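Local structure of Afp2 (Serratia entomophila, 6RBN) at residues 101-106 / 124-129; 29-34 / 83-88; 111-116 / 128-133; 152-157 / 240-245. The protein probably forms part of the contractile sheath around the inner tube of the anti-feeding prophage, a phage-tail-like injection system. All coordinates share one frame; numbering follows the deposited sequence.

Contact 1 of 4, residues 101-106 / 124-129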
loop_
_atom_site.group_PDB
_atom_site.type_symbol
_atom_site.label_atom_id
_atom_site.label_comp_id
_atom_site.label_asym_id
_atom_site.label_seq_id
_atom_site.Cartn_x
_atom_site.Cartn_y
_atom_site.Cartn_z
ATOM N N THR C 101 -20.299 82.443 11.592
ATOM C CA THR C 101 -19.941 82.587 10.189
ATOM C C THR C 101 -20.027 84.022 9.697
ATOM O O THR C 101 -19.337 84.381 8.743
ATOM C CB THR C 101 -20.839 81.703 9.322
ATOM O OG1 THR C 101 -22.201 82.109 9.479
ATOM C CG2 THR C 101 -20.709 80.255 9.732
ATOM N N LEU C 102 -20.856 84.850 10.324
ATOM C CA LEU C 102 -21.053 86.233 9.922
ATOM C C LEU C 102 -20.750 87.171 11.080
ATOM O O LEU C 102 -21.092 86.884 12.230
ATOM C CB LEU C 102 -22.487 86.464 9.447
ATOM C CG LEU C 102 -22.913 85.837 8.127
ATOM C CD1 LEU C 102 -24.407 85.963 7.970
ATOM C CD2 LEU C 102 -22.206 86.543 6.993
ATOM N N ILE C 103 -20.111 88.293 10.775
ATOM C CA ILE C 103 -19.971 89.401 11.713
ATOM C C ILE C 103 -20.777 90.559 11.149
ATOM O O ILE C 103 -20.410 91.147 10.125
ATOM C CB ILE C 103 -18.508 89.794 11.944
ATOM C CG1 ILE C 103 -17.761 88.660 12.636
ATOM C CG2 ILE C 103 -18.420 91.056 12.778
ATOM C CD1 ILE C 103 -16.284 88.897 12.749
ATOM N N VAL C 104 -21.878 90.884 11.808
ATOM C CA VAL C 104 -22.834 91.862 11.315
ATOM C C VAL C 104 -22.663 93.120 12.159
ATOM O O VAL C 104 -23.087 93.168 13.316
ATOM C CB VAL C 104 -24.268 91.328 11.376
ATOM C CG1 VAL C 104 -25.239 92.374 10.907
ATOM C CG2 VAL C 104 -24.396 90.076 10.538
ATOM N N ALA C 105 -22.029 94.137 11.583
ATOM C CA ALA C 105 -21.856 95.426 12.248
ATOM C C ALA C 105 -23.197 96.143 12.238
ATOM O O ALA C 105 -23.585 96.765 11.252
ATOM C CB ALA C 105 -20.778 96.249 11.560
ATOM N N ALA C 106 -23.925 96.041 13.347
ATOM C CA ALA C 106 -25.275 96.593 13.439
ATOM C C ALA C 106 -25.187 98.052 13.882
ATOM O O ALA C 106 -25.430 98.406 15.038
ATOM C CB ALA C 106 -26.124 95.767 14.394
ATOM N N TYR C 124 -10.218 82.826 10.968
ATOM C CA TYR C 124 -11.396 82.215 11.568
ATOM C C TYR C 124 -12.567 82.034 10.611
ATOM O O TYR C 124 -13.669 81.723 11.078
ATOM C CB TYR C 124 -11.844 83.013 12.785
ATOM C CG TYR C 124 -11.048 82.692 14.015
ATOM C CD1 TYR C 124 -11.313 81.540 14.738
ATOM C CD2 TYR C 124 -10.038 83.530 14.457
ATOM C CE1 TYR C 124 -10.596 81.226 15.863
ATOM C CE2 TYR C 124 -9.315 83.224 15.589
ATOM C CZ TYR C 124 -9.599 82.069 16.288
ATOM O OH TYR C 124 -8.881 81.759 17.415
ATOM N N ARG C 125 -12.357 82.235 9.302
ATOM C CA ARG C 125 -13.292 81.839 8.234
ATOM C C ARG C 125 -14.642 82.544 8.343
ATOM O O ARG C 125 -15.695 81.934 8.157
ATOM C CB ARG C 125 -13.503 80.324 8.206
ATOM C CG ARG C 125 -12.256 79.480 8.102
ATOM C CD ARG C 125 -11.526 79.670 6.803
ATOM N NE ARG C 125 -10.439 80.634 6.895
ATOM C CZ ARG C 125 -9.792 81.116 5.842
ATOM N NH1 ARG C 125 -10.135 80.721 4.630
ATOM N NH2 ARG C 125 -8.807 81.986 5.998
ATOM N N ILE C 126 -14.617 83.830 8.662
ATOM C CA ILE C 126 -15.827 84.597 8.843
ATOM C C ILE C 126 -16.014 85.539 7.659
ATOM O O ILE C 126 -15.137 85.694 6.816
ATOM C CB ILE C 126 -15.825 85.342 10.203
ATOM C CG1 ILE C 126 -14.456 85.968 10.492
ATOM C CG2 ILE C 126 -16.217 84.400 11.318
ATOM C CD1 ILE C 126 -14.254 87.369 9.994
ATOM N N PHE C 127 -17.182 86.168 7.586
ATOM C CA PHE C 127 -17.478 87.150 6.552
ATOM C C PHE C 127 -18.163 88.338 7.207
ATOM O O PHE C 127 -19.174 88.172 7.891
ATOM C CB PHE C 127 -18.367 86.557 5.458
ATOM C CG PHE C 127 -18.538 87.450 4.270
ATOM C CD1 PHE C 127 -17.538 87.549 3.317
ATOM C CD2 PHE C 127 -19.688 88.199 4.104
ATOM C CE1 PHE C 127 -17.684 88.368 2.224
ATOM C CE2 PHE C 127 -19.838 89.025 3.011
ATOM C CZ PHE C 127 -18.832 89.108 2.072
ATOM N N GLY C 128 -17.610 89.528 7.003
ATOM C CA GLY C 128 -18.122 90.718 7.651
ATOM C C GLY C 128 -19.131 91.470 6.802
ATOM O O GLY C 128 -19.039 91.512 5.583
ATOM N N LEU C 129 -20.104 92.074 7.478
ATOM C CA LEU C 129 -21.159 92.849 6.831
ATOM C C LEU C 129 -21.144 94.237 7.465
ATOM O O LEU C 129 -21.639 94.420 8.579
ATOM C CB LEU C 129 -22.511 92.170 6.996
ATOM C CG LEU C 129 -22.638 90.780 6.375
ATOM C CD1 LEU C 129 -23.977 90.165 6.717
ATOM C CD2 LEU C 129 -22.441 90.839 4.878
#

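Contact 2 of 4, residues 29-34 / 83-88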
loop_
_atom_site.group_PDB
_atom_site.type_symbol
_atom_site.label_atom_id
_atom_site.label_comp_id
_atom_site.label_asym_id
_atom_site.label_seq_id
_atom_site.Cartn_x
_atom_site.Cartn_y
_atom_site.Cartn_z
ATOM N N VAL C 29 -24.675 81.813 10.820
ATOM C CA VAL C 29 -24.791 82.058 12.250
ATOM C C VAL C 29 -24.069 83.364 12.554
ATOM O O VAL C 29 -22.840 83.409 12.609
ATOM C CB VAL C 29 -24.213 80.895 13.076
ATOM C CG1 VAL C 29 -24.300 81.196 14.561
ATOM C CG2 VAL C 29 -24.931 79.604 12.755
ATOM N N PRO C 30 -24.801 84.456 12.732
ATOM C CA PRO C 30 -24.181 85.779 12.758
ATOM C C PRO C 30 -23.820 86.246 14.161
ATOM O O PRO C 30 -24.298 85.731 15.171
ATOM C CB PRO C 30 -25.281 86.672 12.177
ATOM C CG PRO C 30 -26.506 86.034 12.663
ATOM C CD PRO C 30 -26.265 84.555 12.677
ATOM N N LEU C 31 -22.961 87.258 14.192
ATOM C CA LEU C 31 -22.635 88.007 15.398
ATOM C C LEU C 31 -23.095 89.438 15.165
ATOM O O LEU C 31 -22.591 90.115 14.262
ATOM C CB LEU C 31 -21.137 87.938 15.701
ATOM C CG LEU C 31 -20.549 88.553 16.975
ATOM C CD1 LEU C 31 -19.366 87.751 17.426
ATOM C CD2 LEU C 31 -20.087 89.972 16.737
ATOM N N PHE C 32 -24.045 89.901 15.969
ATOM C CA PHE C 32 -24.526 91.275 15.884
ATOM C C PHE C 32 -23.768 92.122 16.895
ATOM O O PHE C 32 -23.964 91.978 18.104
ATOM C CB PHE C 32 -26.029 91.337 16.130
ATOM C CG PHE C 32 -26.843 90.752 15.024
ATOM C CD1 PHE C 32 -27.156 91.505 13.908
ATOM C CD2 PHE C 32 -27.286 89.447 15.091
ATOM C CE1 PHE C 32 -27.908 90.967 12.888
ATOM C CE2 PHE C 32 -28.041 88.909 14.075
ATOM C CZ PHE C 32 -28.347 89.667 12.971
ATOM N N ALA C 33 -22.905 93.001 16.402
ATOM C CA ALA C 33 -22.112 93.863 17.263
ATOM C C ALA C 33 -22.906 95.109 17.627
ATOM O O ALA C 33 -23.477 95.764 16.750
ATOM C CB ALA C 33 -20.805 94.253 16.575
ATOM N N TYR C 34 -22.949 95.427 18.915
ATOM C CA TYR C 34 -23.543 96.667 19.385
ATOM C C TYR C 34 -22.481 97.540 20.039
ATOM O O TYR C 34 -21.389 97.082 20.379
ATOM C CB TYR C 34 -24.706 96.406 20.352
ATOM C CG TYR C 34 -24.354 95.719 21.653
ATOM C CD1 TYR C 34 -24.331 94.337 21.746
ATOM C CD2 TYR C 34 -24.100 96.456 22.804
ATOM C CE1 TYR C 34 -24.029 93.707 22.937
ATOM C CE2 TYR C 34 -23.798 95.836 23.997
ATOM C CZ TYR C 34 -23.766 94.462 24.059
ATOM O OH TYR C 34 -23.464 93.841 25.248
ATOM N N TYR C 83 -25.784 85.932 18.108
ATOM C CA TYR C 83 -25.030 86.404 19.260
ATOM C C TYR C 83 -25.052 87.924 19.302
ATOM O O TYR C 83 -24.770 88.578 18.293
ATOM C CB TYR C 83 -23.581 85.911 19.190
ATOM C CG TYR C 83 -23.396 84.409 19.306
ATOM C CD1 TYR C 83 -24.329 83.607 19.938
ATOM C CD2 TYR C 83 -22.295 83.794 18.738
ATOM C CE1 TYR C 83 -24.157 82.239 20.019
ATOM C CE2 TYR C 83 -22.118 82.428 18.819
ATOM C CZ TYR C 83 -23.051 81.658 19.460
ATOM O OH TYR C 83 -22.880 80.299 19.545
ATOM N N LEU C 84 -25.394 88.485 20.460
ATOM C CA LEU C 84 -25.144 89.896 20.744
ATOM C C LEU C 84 -23.844 90.021 21.518
ATOM O O LEU C 84 -23.763 89.617 22.681
ATOM C CB LEU C 84 -26.279 90.537 21.532
ATOM C CG LEU C 84 -27.506 90.987 20.767
ATOM C CD1 LEU C 84 -28.526 91.553 21.733
ATOM C CD2 LEU C 84 -27.086 92.029 19.749
ATOM N N VAL C 85 -22.828 90.584 20.876
ATOM C CA VAL C 85 -21.532 90.827 21.490
ATOM C C VAL C 85 -21.246 92.317 21.372
ATOM O O VAL C 85 -21.439 92.897 20.301
ATOM C CB VAL C 85 -20.428 89.991 20.816
ATOM C CG1 VAL C 85 -19.094 90.235 21.475
ATOM C CG2 VAL C 85 -20.779 88.516 20.847
ATOM N N ASN C 86 -20.822 92.945 22.470
ATOM C CA ASN C 86 -20.410 94.340 22.382
ATOM C C ASN C 86 -19.097 94.459 21.617
ATOM O O ASN C 86 -18.310 93.514 21.555
ATOM C CB ASN C 86 -20.298 94.983 23.770
ATOM C CG ASN C 86 -19.411 94.213 24.720
ATOM O OD1 ASN C 86 -18.846 93.179 24.379
ATOM N ND2 ASN C 86 -19.279 94.728 25.935
ATOM N N GLU C 87 -18.870 95.643 21.039
ATOM C CA GLU C 87 -17.811 95.858 20.055
ATOM C C GLU C 87 -16.404 95.642 20.606
ATOM O O GLU C 87 -15.475 95.423 19.821
ATOM C CB GLU C 87 -17.912 97.273 19.486
ATOM C CG GLU C 87 -17.677 98.348 20.530
ATOM C CD GLU C 87 -17.743 99.752 19.978
ATOM O OE1 GLU C 87 -18.018 99.911 18.777
ATOM O OE2 GLU C 87 -17.501 100.702 20.750
ATOM N N ALA C 88 -16.220 95.690 21.924
ATOM C CA ALA C 88 -14.910 95.469 22.516
ATOM C C ALA C 88 -14.619 94.003 22.781
ATOM O O ALA C 88 -13.569 93.691 23.351
ATOM C CB ALA C 88 -14.786 96.258 23.821
#

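Contact 3 of 4, residues 111-116 / 128-133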
loop_
_atom_site.group_PDB
_atom_site.type_symbol
_atom_site.label_atom_id
_atom_site.label_comp_id
_atom_site.label_asym_id
_atom_site.label_seq_id
_atom_site.Cartn_x
_atom_site.Cartn_y
_atom_site.Cartn_z
ATOM N N THR C 111 -14.426 100.270 15.449
ATOM C CA THR C 111 -14.047 99.362 16.522
ATOM C C THR C 111 -14.323 97.918 16.150
ATOM O O THR C 111 -13.521 97.032 16.458
ATOM C CB THR C 111 -14.800 99.729 17.809
ATOM O OG1 THR C 111 -14.570 101.107 18.115
ATOM C CG2 THR C 111 -14.322 98.893 18.985
ATOM N N THR C 112 -15.440 97.672 15.465
ATOM C CA THR C 112 -15.639 96.404 14.781
ATOM C C THR C 112 -14.616 96.220 13.667
ATOM O O THR C 112 -14.144 95.101 13.444
ATOM C CB THR C 112 -17.069 96.339 14.235
ATOM O OG1 THR C 112 -17.990 96.488 15.317
ATOM C CG2 THR C 112 -17.357 95.014 13.555
ATOM N N TYR C 113 -14.220 97.315 13.006
ATOM C CA TYR C 113 -13.309 97.237 11.864
ATOM C C TYR C 113 -11.922 96.776 12.293
ATOM O O TYR C 113 -11.305 95.934 11.634
ATOM C CB TYR C 113 -13.189 98.597 11.169
ATOM C CG TYR C 113 -14.446 99.180 10.557
ATOM C CD1 TYR C 113 -15.575 98.409 10.329
ATOM C CD2 TYR C 113 -14.493 100.525 10.209
ATOM C CE1 TYR C 113 -16.714 98.962 9.785
ATOM C CE2 TYR C 113 -15.627 101.082 9.660
ATOM C CZ TYR C 113 -16.732 100.294 9.449
ATOM O OH TYR C 113 -17.872 100.832 8.903
ATOM N N THR C 114 -11.417 97.320 13.402
ATOM C CA THR C 114 -10.096 96.934 13.879
ATOM C C THR C 114 -10.092 95.573 14.561
ATOM O O THR C 114 -9.020 94.989 14.730
ATOM C CB THR C 114 -9.534 97.992 14.832
ATOM O OG1 THR C 114 -8.194 97.641 15.195
ATOM C CG2 THR C 114 -10.380 98.104 16.082
ATOM N N ALA C 115 -11.255 95.059 14.949
ATOM C CA ALA C 115 -11.368 93.703 15.460
ATOM C C ALA C 115 -11.806 92.712 14.394
ATOM O O ALA C 115 -11.678 91.503 14.603
ATOM C CB ALA C 115 -12.343 93.657 16.638
ATOM N N PHE C 116 -12.338 93.200 13.274
ATOM C CA PHE C 116 -12.540 92.351 12.107
ATOM C C PHE C 116 -11.207 91.885 11.539
ATOM O O PHE C 116 -11.017 90.695 11.279
ATOM C CB PHE C 116 -13.337 93.111 11.050
ATOM C CG PHE C 116 -13.529 92.360 9.780
ATOM C CD1 PHE C 116 -14.445 91.333 9.706
ATOM C CD2 PHE C 116 -12.801 92.691 8.652
ATOM C CE1 PHE C 116 -14.623 90.646 8.536
ATOM C CE2 PHE C 116 -12.978 92.004 7.484
ATOM C CZ PHE C 116 -13.887 90.984 7.424
ATOM N N GLY C 128 -17.610 89.528 7.003
ATOM C CA GLY C 128 -18.122 90.718 7.651
ATOM C C GLY C 128 -19.131 91.470 6.802
ATOM O O GLY C 128 -19.039 91.512 5.583
ATOM N N LEU C 129 -20.104 92.074 7.478
ATOM C CA LEU C 129 -21.159 92.849 6.831
ATOM C C LEU C 129 -21.144 94.237 7.465
ATOM O O LEU C 129 -21.639 94.420 8.579
ATOM C CB LEU C 129 -22.511 92.170 6.996
ATOM C CG LEU C 129 -22.638 90.780 6.375
ATOM C CD1 LEU C 129 -23.977 90.165 6.717
ATOM C CD2 LEU C 129 -22.441 90.839 4.878
ATOM N N PHE C 130 -20.570 95.207 6.764
ATOM C CA PHE C 130 -20.321 96.528 7.323
ATOM C C PHE C 130 -21.489 97.453 6.973
ATOM O O PHE C 130 -22.568 96.984 6.612
ATOM C CB PHE C 130 -18.958 97.025 6.849
ATOM C CG PHE C 130 -17.845 96.084 7.185
ATOM C CD1 PHE C 130 -17.486 95.869 8.501
ATOM C CD2 PHE C 130 -17.149 95.427 6.189
ATOM C CE1 PHE C 130 -16.468 95.004 8.819
ATOM C CE2 PHE C 130 -16.124 94.564 6.504
ATOM C CZ PHE C 130 -15.785 94.353 7.820
ATOM N N ASP C 131 -21.319 98.763 7.140
ATOM C CA ASP C 131 -22.394 99.718 6.908
ATOM C C ASP C 131 -21.898 100.875 6.061
ATOM O O ASP C 131 -20.724 101.242 6.115
ATOM C CB ASP C 131 -22.951 100.292 8.210
ATOM C CG ASP C 131 -23.787 99.308 8.968
ATOM O OD1 ASP C 131 -24.404 98.437 8.332
ATOM O OD2 ASP C 131 -23.838 99.419 10.203
ATOM N N GLY C 132 -22.813 101.465 5.304
ATOM C CA GLY C 132 -22.544 102.712 4.636
ATOM C C GLY C 132 -22.836 103.874 5.559
ATOM O O GLY C 132 -23.275 103.686 6.698
ATOM N N PRO C 133 -22.578 105.098 5.097
ATOM C CA PRO C 133 -22.884 106.276 5.917
ATOM C C PRO C 133 -24.379 106.467 6.105
ATOM O O PRO C 133 -25.184 106.132 5.235
ATOM C CB PRO C 133 -22.279 107.432 5.114
ATOM C CG PRO C 133 -21.218 106.798 4.299
ATOM C CD PRO C 133 -21.746 105.448 3.935
#

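Contact 4 of 4, residues 152-157 / 240-245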
loop_
_atom_site.group_PDB
_atom_site.type_symbol
_atom_site.label_atom_id
_atom_site.label_comp_id
_atom_site.label_asym_id
_atom_site.label_seq_id
_atom_site.Cartn_x
_atom_site.Cartn_y
_atom_site.Cartn_z
ATOM N N THR C 152 -9.487 96.390 3.322
ATOM C CA THR C 152 -9.281 95.977 1.939
ATOM C C THR C 152 -9.292 94.451 1.842
ATOM O O THR C 152 -8.896 93.870 0.826
ATOM C CB THR C 152 -7.972 96.580 1.413
ATOM O OG1 THR C 152 -7.826 97.897 1.953
ATOM C CG2 THR C 152 -8.010 96.769 -0.108
ATOM N N SER C 153 -9.755 93.791 2.892
ATOM C CA SER C 153 -9.793 92.343 2.955
ATOM C C SER C 153 -10.907 91.800 2.063
ATOM O O SER C 153 -11.927 92.460 1.864
ATOM C CB SER C 153 -10.024 91.887 4.389
ATOM O OG SER C 153 -11.320 92.254 4.815
ATOM N N PRO C 154 -10.744 90.591 1.522
ATOM C CA PRO C 154 -11.813 89.970 0.733
ATOM C C PRO C 154 -12.929 89.338 1.547
ATOM O O PRO C 154 -13.700 88.557 0.990
ATOM C CB PRO C 154 -11.059 88.892 -0.050
ATOM C CG PRO C 154 -9.927 88.537 0.800
ATOM C CD PRO C 154 -9.497 89.809 1.456
ATOM N N PHE C 155 -13.026 89.629 2.841
ATOM C CA PHE C 155 -13.980 88.998 3.735
ATOM C C PHE C 155 -15.099 89.941 4.162
ATOM O O PHE C 155 -15.771 89.676 5.162
ATOM C CB PHE C 155 -13.252 88.467 4.966
ATOM C CG PHE C 155 -12.311 87.336 4.683
ATOM C CD1 PHE C 155 -12.751 86.034 4.710
ATOM C CD2 PHE C 155 -10.981 87.587 4.372
ATOM C CE1 PHE C 155 -11.893 84.997 4.465
ATOM C CE2 PHE C 155 -10.116 86.544 4.109
ATOM C CZ PHE C 155 -10.572 85.249 4.152
ATOM N N GLY C 156 -15.311 91.035 3.434
ATOM C CA GLY C 156 -16.282 92.022 3.850
ATOM C C GLY C 156 -16.978 92.673 2.673
ATOM O O GLY C 156 -16.503 92.641 1.537
ATOM N N ALA C 157 -18.131 93.264 2.977
ATOM C CA ALA C 157 -18.877 94.098 2.048
ATOM C C ALA C 157 -19.619 95.154 2.856
ATOM O O ALA C 157 -19.795 95.014 4.067
ATOM C CB ALA C 157 -19.837 93.271 1.197
ATOM N N THR C 240 -17.151 92.090 -3.081
ATOM C CA THR C 240 -16.431 92.234 -1.821
ATOM C C THR C 240 -15.560 93.488 -1.864
ATOM O O THR C 240 -15.578 94.253 -2.828
ATOM C CB THR C 240 -15.571 91.001 -1.523
ATOM O OG1 THR C 240 -14.614 90.818 -2.573
ATOM C CG2 THR C 240 -16.416 89.762 -1.403
ATOM N N LEU C 241 -14.778 93.680 -0.804
ATOM C CA LEU C 241 -13.884 94.825 -0.695
ATOM C C LEU C 241 -12.594 94.662 -1.485
ATOM O O LEU C 241 -11.841 95.633 -1.607
ATOM C CB LEU C 241 -13.556 95.089 0.773
ATOM C CG LEU C 241 -14.696 95.650 1.614
ATOM C CD1 LEU C 241 -14.369 95.603 3.086
ATOM C CD2 LEU C 241 -14.927 97.068 1.192
ATOM N N GLU C 242 -12.314 93.478 -2.020
ATOM C CA GLU C 242 -11.154 93.258 -2.875
ATOM C C GLU C 242 -11.622 92.969 -4.291
ATOM O O GLU C 242 -12.366 92.013 -4.519
ATOM C CB GLU C 242 -10.288 92.108 -2.365
ATOM C CG GLU C 242 -9.082 91.859 -3.251
ATOM C CD GLU C 242 -8.176 90.767 -2.734
ATOM O OE1 GLU C 242 -8.467 90.211 -1.661
ATOM O OE2 GLU C 242 -7.173 90.458 -3.405
ATOM N N ASP C 243 -11.180 93.791 -5.238
ATOM C CA ASP C 243 -11.539 93.611 -6.642
ATOM C C ASP C 243 -10.403 92.900 -7.373
ATOM O O ASP C 243 -9.623 93.492 -8.116
ATOM C CB ASP C 243 -11.867 94.955 -7.281
ATOM C CG ASP C 243 -12.418 94.811 -8.681
ATOM O OD1 ASP C 243 -13.591 94.409 -8.821
ATOM O OD2 ASP C 243 -11.680 95.104 -9.643
ATOM N N SER C 244 -10.323 91.596 -7.138
ATOM C CA SER C 244 -9.374 90.732 -7.815
ATOM C C SER C 244 -10.133 89.697 -8.633
ATOM O O SER C 244 -11.346 89.541 -8.494
ATOM C CB SER C 244 -8.444 90.036 -6.818
ATOM O OG SER C 244 -9.173 89.161 -5.978
ATOM N N ASP C 245 -9.407 88.983 -9.494
ATOM C CA ASP C 245 -10.036 87.926 -10.277
ATOM C C ASP C 245 -10.384 86.712 -9.433
ATOM O O ASP C 245 -11.231 85.913 -9.840
ATOM C CB ASP C 245 -9.131 87.504 -11.432
ATOM C CG ASP C 245 -9.065 88.543 -12.528
ATOM O OD1 ASP C 245 -10.064 89.266 -12.721
ATOM O OD2 ASP C 245 -8.015 88.636 -13.195
#

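Contact 1 of 4, residues 101-106 / 124-129
With CG of Leu129 turned anti to its carbonyl carbon (chi1 -62°), its methyl CD1 meets two side chains of the neighbouring strand, 3.8 Å from Val104 CG2 and 4.0 Å from Leu102 CD2. Leu102 takes the same first torsion, which carries its own CD2 to the edge of the Phe127 ring, near the ring plane. On the opposite face the CD1 methyls of Ile103 and Ile126 touch at 3.7 Å, their side chains crossing obliquely.

Between these two layers of side chains strands 102-105 and 127-129 run parallel, the two outer arms of a beta-alpha-beta unit whose crossover is helix 112-122. Phe127 N donates to Thr101 O, and Ile103 N to Phe127 O at 3.0 Å. The next bond, from Leu129 N to Ile103 O at 2.8 Å, arrives nearly along the C=O axis, and Ala105 N closes the series on Leu129 O. Ser174 OG is hydrogen-bonded to that last carbonyl and to Ala105 O.

Helix 173-187 packs on Val104 and Leu129, whereas Val94 of helix 90-97 touches Ile103 and Ile126. Main-chain polarity is therefore met by parallel-sheet bonds, and the side chains that meet are apolar on both faces, the chemistry of a buried central sheet.

Contact 2 of 4, residues 29-34 / 83-88
Tyr34 lays its ring across the backbone of the neighbouring strand, and Asn86 supports it from one face: CB of Asn86 lies 3.9 Å from the centroid of the Tyr34 ring, in a CH-pi contact. CG of Tyr34 sits between its backbone N and carbonyl carbon (chi1 64°), which swings the ring over strand 82-86 and brings CE1 to 3.3 Å from Asn86 N. The carbonyl carbon of Leu84 lies at the ring's edge, and Leu84 CD2 touches both Tyr34 CD1 and, at 3.8 Å, Phe32 CB. The amide oxygen of Asn86 is bound by Asn89.

Tyr83, at the other end, is held through its backbone. Its N donates to Pro30 O, and its carbonyl receives Phe32 N at 2.8 Å, nearly in line with the C=O bond. Farther along, Tyr34 N donates to Val85 O at 3.3 Å, and a weak bond from Glu87 N to Tyr34 O ends the parallel pairing.

Val85 contributes the apolar contact on the face it shares with Tyr83: its CG2 meets Leu31 CD1 at 3.8 Å, the two side chains crossing at a slant. Helix 90-97 covers this face, with Ile90 and Ala93 against both Leu31 and Val85. Helix 66-75 lies over the other, where Trp74 meets the Phe32 ring edge-to-face and Leu71 touches Phe32 and Leu84. Within the mixed sheet, strand 30-34 is bordered on its far side by strand 102-105, and strand 82-86 by the antiparallel strand 46-49.

Contact 3 of 4, residues 111-116 / 128-133
The first turn of helix 112-122 stands over the end of strand 127-129 without a hydrogen bond between the two segments, the CA atoms of Phe116 and Gly128 being 7.3 Å apart. Side chains close the gap, and Phe130 is the centre of an aromatic cluster with Tyr113 and Phe116. Its CZ points onto the face of the Phe116 ring, 3.5 Å from Phe116 CD2, in an edge-to-face pair with planes at 88°. Tyr113 approaches Phe130 in turn: its ring edge is directed at the face of Phe130 in an offset edge-to-face pair, with Tyr113 CE1 3.4 Å from Phe130 CD1. Phe130 thus presents an edge to one partner and a face to the other.

CG of Phe116 is anti to the backbone N (chi1 177°), and the ring extends down to the strand, where its CE1 lies 3.5 Å from Gly128 N, against a backbone that bears no side chain.

Packed in this way, the crossover helix of the beta-alpha-beta unit is seated on the end of its second strand and the residue that follows. Ser153 and Phe155, leading into strand 156-157, also touch Phe116, while helix 173-187 packs against Leu129 on the other face of the sheet.

Contact 4 of 4, residues 152-157 / 240-245
Gly156 O receives the one hydrogen bond between these segments, a weak one from Leu241 N at 3.1 Å, and the CA of Thr240 makes a CA-H...O contact with the same oxygen. The acceptor belongs to strand 156-157, the last strand at one side of the mixed sheet within this chain. The donor lies in the irregular connection between strand 234-235 and helix 250-267, so a loop, rather than another strand of this chain, lies along the sheet margin here.

Leu241 buries the most surface in the contact. Its CB rests 3.3 Å from Ser153 O, and with CG anti to the carbonyl carbon (chi1 -71°) the branched end lies alongside Gly156, CG 3.5 Å from Gly156 O. Leu241 CD1 lies 3.9 Å from Gly156 C. Beyond the contact, Leu241 packs on Val158 and Lys220.

Thr240 turns its methyl CG2 toward Pro154 O, while its hydroxyl is hydrogen-bonded to the carbonyl of Trp247. Pro154 also packs on Trp247, and Ile250 of helix 250-267 touches both Thr240 and Ala157, tying the loop to the helix that follows it. On the more exposed side, Glu242 and Pro154 lie side by side and point the same way, the extended glutamate placing OE1 3.3 Å from Pro154 CD.

Overall arrangement
Contacts 1 and 2 pair strands of one mixed sheet, contact 3 seats a helix on it, and contact 4 lays a loop at its edge strand. Along the chain, contact 2 closes before contact 1 opens; contacts 1 and 3 share Gly128 and Leu129, and contact 4 comes last. The centres of contacts 1 and 2 are about 9 Å apart, joined where strands 30-34 and 102-105 pair. Contacts 1 and 4 meet where strand 127-129 borders 156-157, whereas contacts 2 and 4, about 22 Å between centres, do not touch. The sheet thus forms a continuous core, and the loop of contact 4 lies near the approximate junction of the subtilisin-like and C-terminal family regions.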